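Local atomic coordinates of rhamnonate dehydratase (Gibberella zeae PH-1, PDB entry 3FXG), a protein that probably catalyses the magnesium-dependent dehydration of rhamnonate, a sugar acid, as a member of the enolase superfamily. Residues V236-C250 with A265-E277. Residues are numbered along the deposited sequence; the frame is centred on the assembly and turned at random.
Sequences VKACLDLNINWWEEC and AHPTVKFTTGEHE. With MG (magnesium ion), chain I.
Glu-248 and Glu-275 meet at a magnesium ion, each binding it through OE2 at 2.2 Å, with their carboxylate planes turned 70° apart. The extended chain of Glu-248, its CG anti to the backbone N (chi1 -172°), carries OE2 to the metal while OE1 receives the indole NE1 of Trp-246 on its anti lone pair and also meets Lys-185 and Gln-296. Asp-222 and two waters bind the same ion. One of these waters donates to Glu-249 OE2, making Glu-249 a second-shell residue. His-276 ND1 donates to the syn lone pair of Glu-249 OE1 at 2.5 Å, the carboxylate oxygen lying close to the imidazole plane. Another water donates to the same OE1 and accepts from His-276 N, tying the carboxylate to the turn that carries Glu-275.

The strands that lead into the site, 246-248 and 270-273, run parallel, their axes 26° apart. Trp-247 N donates to Lys-270 O, Thr-272 N to Trp-247 O, and Glu-249 N to Thr-272 O. On the face shared with Glu-248, Thr-272 lays CG2 over the five-membered ring of Trp-246, 3.7 Å from its centroid, while its OG1 bonds to Gln-296. The other face is apolar: Trp-247 CB lies 3.7 Å from Phe-271 CD1, their rings slid apart with little overlap. Val-236, from the end of helix 229-238, divides its two methyls: CG2 lies over one face of the Trp-247 indole and CG1 sits 3.5 Å above the centre of the His-266 ring. His-266 NE2 in turn bonds to Ile-233 O.

Such neighbouring parallel strands, joined through helix 259-265 as a beta-alpha-beta unit, with metal-binding acidic residues at or just beyond their C-terminal ends, are the hallmark of the beta/alpha-barrel of the enolase superfamily.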
loop_
_atom_site.group_PDB
_atom_site.type_symbol
_atom_site.label_atom_id
_atom_site.label_comp_id
_atom_site.label_asym_id
_atom_site.label_seq_id
_atom_site.Cartn_x
_atom_site.Cartn_y
_atom_site.Cartn_z
ATOM N N VAL A 236 -14.759 -2.200 24.182
ATOM C CA VAL A 236 -14.412 -3.590 23.937
ATOM C C VAL A 236 -13.276 -4.009 24.867
ATOM O O VAL A 236 -13.314 -5.092 25.451
ATOM C CB VAL A 236 -14.021 -3.808 22.455
ATOM C CG1 VAL A 236 -13.405 -5.190 22.259
ATOM C CG2 VAL A 236 -15.271 -3.670 21.583
ATOM N N LYS A 237 -12.276 -3.145 25.024
ATOM C CA LYS A 237 -11.156 -3.458 25.902
ATOM C C LYS A 237 -11.652 -3.674 27.333
ATOM O O LYS A 237 -11.236 -4.615 28.006
ATOM C CB LYS A 237 -10.123 -2.327 25.891
ATOM C CG LYS A 237 -8.872 -2.655 26.691
ATOM C CD LYS A 237 -7.864 -1.509 26.689
ATOM C CE LYS A 237 -6.600 -1.907 27.443
ATOM N NZ LYS A 237 -5.590 -0.810 27.486
ATOM N N ALA A 238 -12.557 -2.810 27.779
ATOM C CA ALA A 238 -13.100 -2.901 29.132
ATOM C C ALA A 238 -13.959 -4.140 29.368
ATOM O O ALA A 238 -14.186 -4.523 30.516
ATOM C CB ALA A 238 -13.904 -1.650 29.452
ATOM N N CYS A 239 -14.429 -4.767 28.293
ATOM C CA CYS A 239 -15.283 -5.952 28.409
ATOM C C CYS A 239 -14.616 -7.255 27.996
ATOM O O CYS A 239 -15.291 -8.274 27.848
ATOM C CB CYS A 239 -16.543 -5.783 27.553
ATOM S SG CYS A 239 -17.624 -4.434 28.029
ATOM N N LEU A 240 -13.300 -7.240 27.823
ATOM C CA LEU A 240 -12.602 -8.439 27.380
ATOM C C LEU A 240 -12.873 -9.716 28.175
ATOM O O LEU A 240 -13.026 -10.783 27.585
ATOM C CB LEU A 240 -11.097 -8.167 27.292
ATOM C CG LEU A 240 -10.732 -7.152 26.196
ATOM C CD1 LEU A 240 -9.221 -6.983 26.118
ATOM C CD2 LEU A 240 -11.282 -7.623 24.854
ATOM N N ASP A 241 -12.959 -9.623 29.497
ATOM C CA ASP A 241 -13.210 -10.815 30.306
ATOM C C ASP A 241 -14.654 -11.318 30.251
ATOM O O ASP A 241 -14.968 -12.378 30.798
ATOM C CB ASP A 241 -12.812 -10.565 31.761
ATOM C CG ASP A 241 -13.552 -9.397 32.379
ATOM O OD1 ASP A 241 -13.293 -9.091 33.564
ATOM O OD2 ASP A 241 -14.392 -8.782 31.685
ATOM N N LEU A 242 -15.533 -10.567 29.594
ATOM C CA LEU A 242 -16.934 -10.969 29.489
ATOM C C LEU A 242 -17.163 -11.902 28.303
ATOM O O LEU A 242 -18.265 -12.417 28.106
ATOM C CB LEU A 242 -17.830 -9.733 29.373
ATOM C CG LEU A 242 -17.753 -8.739 30.536
ATOM C CD1 LEU A 242 -18.804 -7.653 30.348
ATOM C CD2 LEU A 242 -17.978 -9.464 31.857
ATOM N N ASN A 243 -16.113 -12.106 27.514
ATOM C CA ASN A 243 -16.156 -12.980 26.348
ATOM C C ASN A 243 -17.335 -12.729 25.404
ATOM O O ASN A 243 -18.056 -13.657 25.038
ATOM C CB ASN A 243 -16.160 -14.442 26.809
ATOM C CG ASN A 243 -14.901 -14.815 27.586
ATOM O OD1 ASN A 243 -14.840 -15.865 28.227
ATOM N ND2 ASN A 243 -13.888 -13.954 27.521
ATOM N N ILE A 244 -17.522 -11.477 25.003
ATOM C CA ILE A 244 -18.605 -11.121 24.086
ATOM C C ILE A 244 -18.367 -11.794 22.731
ATOM O O ILE A 244 -17.266 -11.731 22.187
ATOM C CB ILE A 244 -18.683 -9.582 23.900
ATOM C CG1 ILE A 244 -18.980 -8.915 25.246
ATOM C CG2 ILE A 244 -19.749 -9.218 22.873
ATOM C CD1 ILE A 244 -20.247 -9.413 25.922
ATOM N N ASN A 245 -19.398 -12.440 22.193
ATOM C CA ASN A 245 -19.287 -13.138 20.910
ATOM C C ASN A 245 -18.984 -12.160 19.772
ATOM O O ASN A 245 -18.031 -12.352 19.014
ATOM C CB ASN A 245 -20.580 -13.902 20.611
ATOM C CG ASN A 245 -20.410 -14.919 19.495
ATOM O OD1 ASN A 245 -21.378 -15.307 18.840
ATOM N ND2 ASN A 245 -19.179 -15.364 19.284
ATOM N N TRP A 246 -19.802 -11.122 19.635
ATOM C CA TRP A 246 -19.548 -10.115 18.615
ATOM C C TRP A 246 -20.220 -8.795 18.955
ATOM O O TRP A 246 -21.200 -8.753 19.704
ATOM C CB TRP A 246 -19.969 -10.597 17.213
ATOM C CG TRP A 246 -21.442 -10.510 16.868
ATOM C CD1 TRP A 246 -22.209 -9.377 16.791
ATOM C CD2 TRP A 246 -22.293 -11.594 16.472
ATOM N NE1 TRP A 246 -23.481 -9.693 16.366
ATOM C CE2 TRP A 246 -23.558 -11.046 16.164
ATOM C CE3 TRP A 246 -22.106 -12.979 16.345
ATOM C CZ2 TRP A 246 -24.635 -11.836 15.736
ATOM C CZ3 TRP A 246 -23.178 -13.766 15.919
ATOM C CH2 TRP A 246 -24.426 -13.188 15.619
ATOM N N TRP A 247 -19.665 -7.719 18.405
ATOM C CA TRP A 247 -20.175 -6.372 18.613
ATOM C C TRP A 247 -20.808 -5.926 17.305
ATOM O O TRP A 247 -20.140 -5.886 16.265
ATOM C CB TRP A 247 -19.030 -5.444 19.015
ATOM C CG TRP A 247 -18.428 -5.818 20.336
ATOM C CD1 TRP A 247 -17.504 -6.796 20.573
ATOM C CD2 TRP A 247 -18.738 -5.241 21.609
ATOM N NE1 TRP A 247 -17.220 -6.862 21.917
ATOM C CE2 TRP A 247 -17.964 -5.918 22.576
ATOM C CE3 TRP A 247 -19.597 -4.214 22.026
ATOM C CZ2 TRP A 247 -18.022 -5.603 23.938
ATOM C CZ3 TRP A 247 -19.654 -3.900 23.385
ATOM C CH2 TRP A 247 -18.870 -4.593 24.320
ATOM N N GLU A 248 -22.092 -5.585 17.370
ATOM C CA GLU A 248 -22.864 -5.208 16.189
ATOM C C GLU A 248 -23.128 -3.724 15.944
ATOM O O GLU A 248 -23.504 -2.980 16.850
ATOM C CB GLU A 248 -24.197 -5.962 16.223
ATOM C CG GLU A 248 -25.039 -5.822 14.970
ATOM C CD GLU A 248 -26.163 -6.840 14.926
ATOM O OE1 GLU A 248 -25.914 -8.011 15.287
ATOM O OE2 GLU A 248 -27.287 -6.476 14.525
ATOM N N GLU A 249 -22.947 -3.324 14.687
ATOM C CA GLU A 249 -23.159 -1.952 14.230
ATOM C C GLU A 249 -22.644 -0.890 15.196
ATOM O O GLU A 249 -23.375 0.024 15.578
ATOM C CB GLU A 249 -24.650 -1.717 13.939
ATOM C CG GLU A 249 -24.882 -0.737 12.787
ATOM C CD GLU A 249 -26.349 -0.559 12.412
ATOM O OE1 GLU A 249 -26.609 0.036 11.343
ATOM O OE2 GLU A 249 -27.239 -0.997 13.178
ATOM N N CYS A 250 -21.378 -1.011 15.584
ATOM C CA CYS A 250 -20.759 -0.058 16.498
ATOM C C CYS A 250 -20.664 1.337 15.899
ATOM O O CYS A 250 -20.835 2.332 16.600
ATOM C CB CYS A 250 -19.349 -0.510 16.871
ATOM S SG CYS A 250 -19.280 -2.051 17.784
ATOM N N ALA A 265 -6.946 -2.560 16.596
ATOM C CA ALA A 265 -6.921 -2.585 18.051
ATOM C C ALA A 265 -7.400 -3.916 18.625
ATOM O O ALA A 265 -6.821 -4.430 19.582
ATOM C CB ALA A 265 -7.779 -1.452 18.602
ATOM N N HIS A 266 -8.449 -4.476 18.034
ATOM C CA HIS A 266 -9.017 -5.731 18.527
ATOM C C HIS A 266 -9.157 -6.774 17.419
ATOM O O HIS A 266 -10.265 -7.170 17.069
ATOM C CB HIS A 266 -10.394 -5.456 19.137
ATOM C CG HIS A 266 -10.359 -4.544 20.323
ATOM N ND1 HIS A 266 -9.760 -4.894 21.512
ATOM C CD2 HIS A 266 -10.852 -3.294 20.502
ATOM C CE1 HIS A 266 -9.883 -3.900 22.376
ATOM N NE2 HIS A 266 -10.542 -2.918 21.787
ATOM N N PRO A 267 -8.030 -7.251 16.874
ATOM C CA PRO A 267 -8.073 -8.248 15.798
ATOM C C PRO A 267 -8.648 -9.622 16.154
ATOM O O PRO A 267 -8.996 -10.394 15.260
ATOM C CB PRO A 267 -6.618 -8.312 15.338
ATOM C CG PRO A 267 -5.860 -8.052 16.611
ATOM C CD PRO A 267 -6.640 -6.903 17.217
ATOM N N THR A 268 -8.753 -9.936 17.443
ATOM C CA THR A 268 -9.304 -11.231 17.844
ATOM C C THR A 268 -10.775 -11.128 18.259
ATOM O O THR A 268 -11.355 -12.095 18.754
ATOM C CB THR A 268 -8.515 -11.848 19.019
ATOM O OG1 THR A 268 -8.743 -11.076 20.202
ATOM C CG2 THR A 268 -7.019 -11.859 18.713
ATOM N N VAL A 269 -11.373 -9.956 18.064
ATOM C CA VAL A 269 -12.772 -9.744 18.423
ATOM C C VAL A 269 -13.624 -9.607 17.165
ATOM O O VAL A 269 -13.208 -8.984 16.184
ATOM C CB VAL A 269 -12.941 -8.474 19.288
ATOM C CG1 VAL A 269 -14.405 -8.273 19.647
ATOM C CG2 VAL A 269 -12.105 -8.594 20.553
ATOM N N LYS A 270 -14.820 -10.186 17.197
ATOM C CA LYS A 270 -15.719 -10.135 16.051
ATOM C C LYS A 270 -16.589 -8.880 16.007
ATOM O O LYS A 270 -17.133 -8.445 17.025
ATOM C CB LYS A 270 -16.624 -11.375 16.032
ATOM C CG LYS A 270 -15.869 -12.698 15.911
ATOM C CD LYS A 270 -16.795 -13.821 15.449
ATOM C CE LYS A 270 -17.657 -14.347 16.575
ATOM N NZ LYS A 270 -16.846 -15.137 17.541
ATOM N N PHE A 271 -16.711 -8.308 14.812
ATOM C CA PHE A 271 -17.525 -7.117 14.592
ATOM C C PHE A 271 -18.448 -7.366 13.408
ATOM O O PHE A 271 -18.064 -8.043 12.453
ATOM C CB PHE A 271 -16.623 -5.913 14.319
ATOM C CG PHE A 271 -15.812 -5.505 15.509
ATOM C CD1 PHE A 271 -16.370 -4.704 16.501
ATOM C CD2 PHE A 271 -14.520 -5.991 15.682
ATOM C CE1 PHE A 271 -15.654 -4.395 17.655
ATOM C CE2 PHE A 271 -13.793 -5.689 16.834
ATOM C CZ PHE A 271 -14.365 -4.890 17.824
ATOM N N THR A 272 -19.663 -6.827 13.476
ATOM C CA THR A 272 -20.639 -7.007 12.406
ATOM C C THR A 272 -21.366 -5.696 12.132
ATOM O O THR A 272 -21.296 -4.760 12.927
ATOM C CB THR A 272 -21.704 -8.066 12.784
ATOM O OG1 THR A 272 -22.626 -7.500 13.726
ATOM C CG2 THR A 272 -21.045 -9.293 13.416
ATOM N N THR A 273 -22.060 -5.635 11.000
ATOM C CA THR A 273 -22.826 -4.451 10.632
ATOM C C THR A 273 -23.511 -4.704 9.298
ATOM O O THR A 273 -23.362 -5.783 8.715
ATOM C CB THR A 273 -21.918 -3.203 10.497
ATOM O OG1 THR A 273 -22.728 -2.038 10.313
ATOM C CG2 THR A 273 -20.981 -3.344 9.296
ATOM N N GLY A 274 -24.275 -3.722 8.827
ATOM C CA GLY A 274 -24.922 -3.864 7.536
ATOM C C GLY A 274 -26.425 -3.686 7.426
ATOM O O GLY A 274 -26.929 -3.531 6.319
ATOM N N GLU A 275 -27.159 -3.696 8.536
ATOM C CA GLU A 275 -28.605 -3.555 8.419
ATOM C C GLU A 275 -29.019 -2.218 7.815
ATOM O O GLU A 275 -30.118 -2.093 7.279
ATOM C CB GLU A 275 -29.298 -3.792 9.765
ATOM C CG GLU A 275 -29.022 -2.783 10.857
ATOM C CD GLU A 275 -29.542 -3.268 12.203
ATOM O OE1 GLU A 275 -30.347 -2.549 12.839
ATOM O OE2 GLU A 275 -29.142 -4.380 12.618
ATOM N N HIS A 276 -28.136 -1.226 7.875
ATOM C CA HIS A 276 -28.453 0.066 7.286
ATOM C C HIS A 276 -27.590 0.395 6.069
ATOM O O HIS A 276 -27.284 1.555 5.803
ATOM C CB HIS A 276 -28.362 1.169 8.337
ATOM C CG HIS A 276 -29.352 1.007 9.448
ATOM N ND1 HIS A 276 -29.017 0.469 10.671
ATOM C CD2 HIS A 276 -30.682 1.255 9.497
ATOM C CE1 HIS A 276 -30.099 0.393 11.428
ATOM N NE2 HIS A 276 -31.122 0.863 10.738
ATOM N N GLU A 277 -27.202 -0.645 5.334
ATOM C CA GLU A 277 -26.416 -0.495 4.110
ATOM C C GLU A 277 -27.315 -1.005 2.973
ATOM O O GLU A 277 -28.204 -1.822 3.209
ATOM C CB GLU A 277 -25.121 -1.306 4.199
ATOM C CG GLU A 277 -24.157 -1.072 3.045
ATOM C CD GLU A 277 -23.988 0.404 2.712
ATOM O OE1 GLU A 277 -24.867 0.968 2.022
ATOM O OE2 GLU A 277 -22.982 1.001 3.150
HETATM MG MG MG I . -28.761 -4.818 14.768
HETATM O O HOH W 1 -15.343 -11.748 19.579
HETATM O O HOH W 2 -19.737 -3.438 14.838
HETATM O O HOH W 3 -25.465 -0.898 8.933
HETATM O O HOH W 4 -28.278 -2.604 15.068
HETATM O O HOH W 5 -30.621 -6.426 15.104
#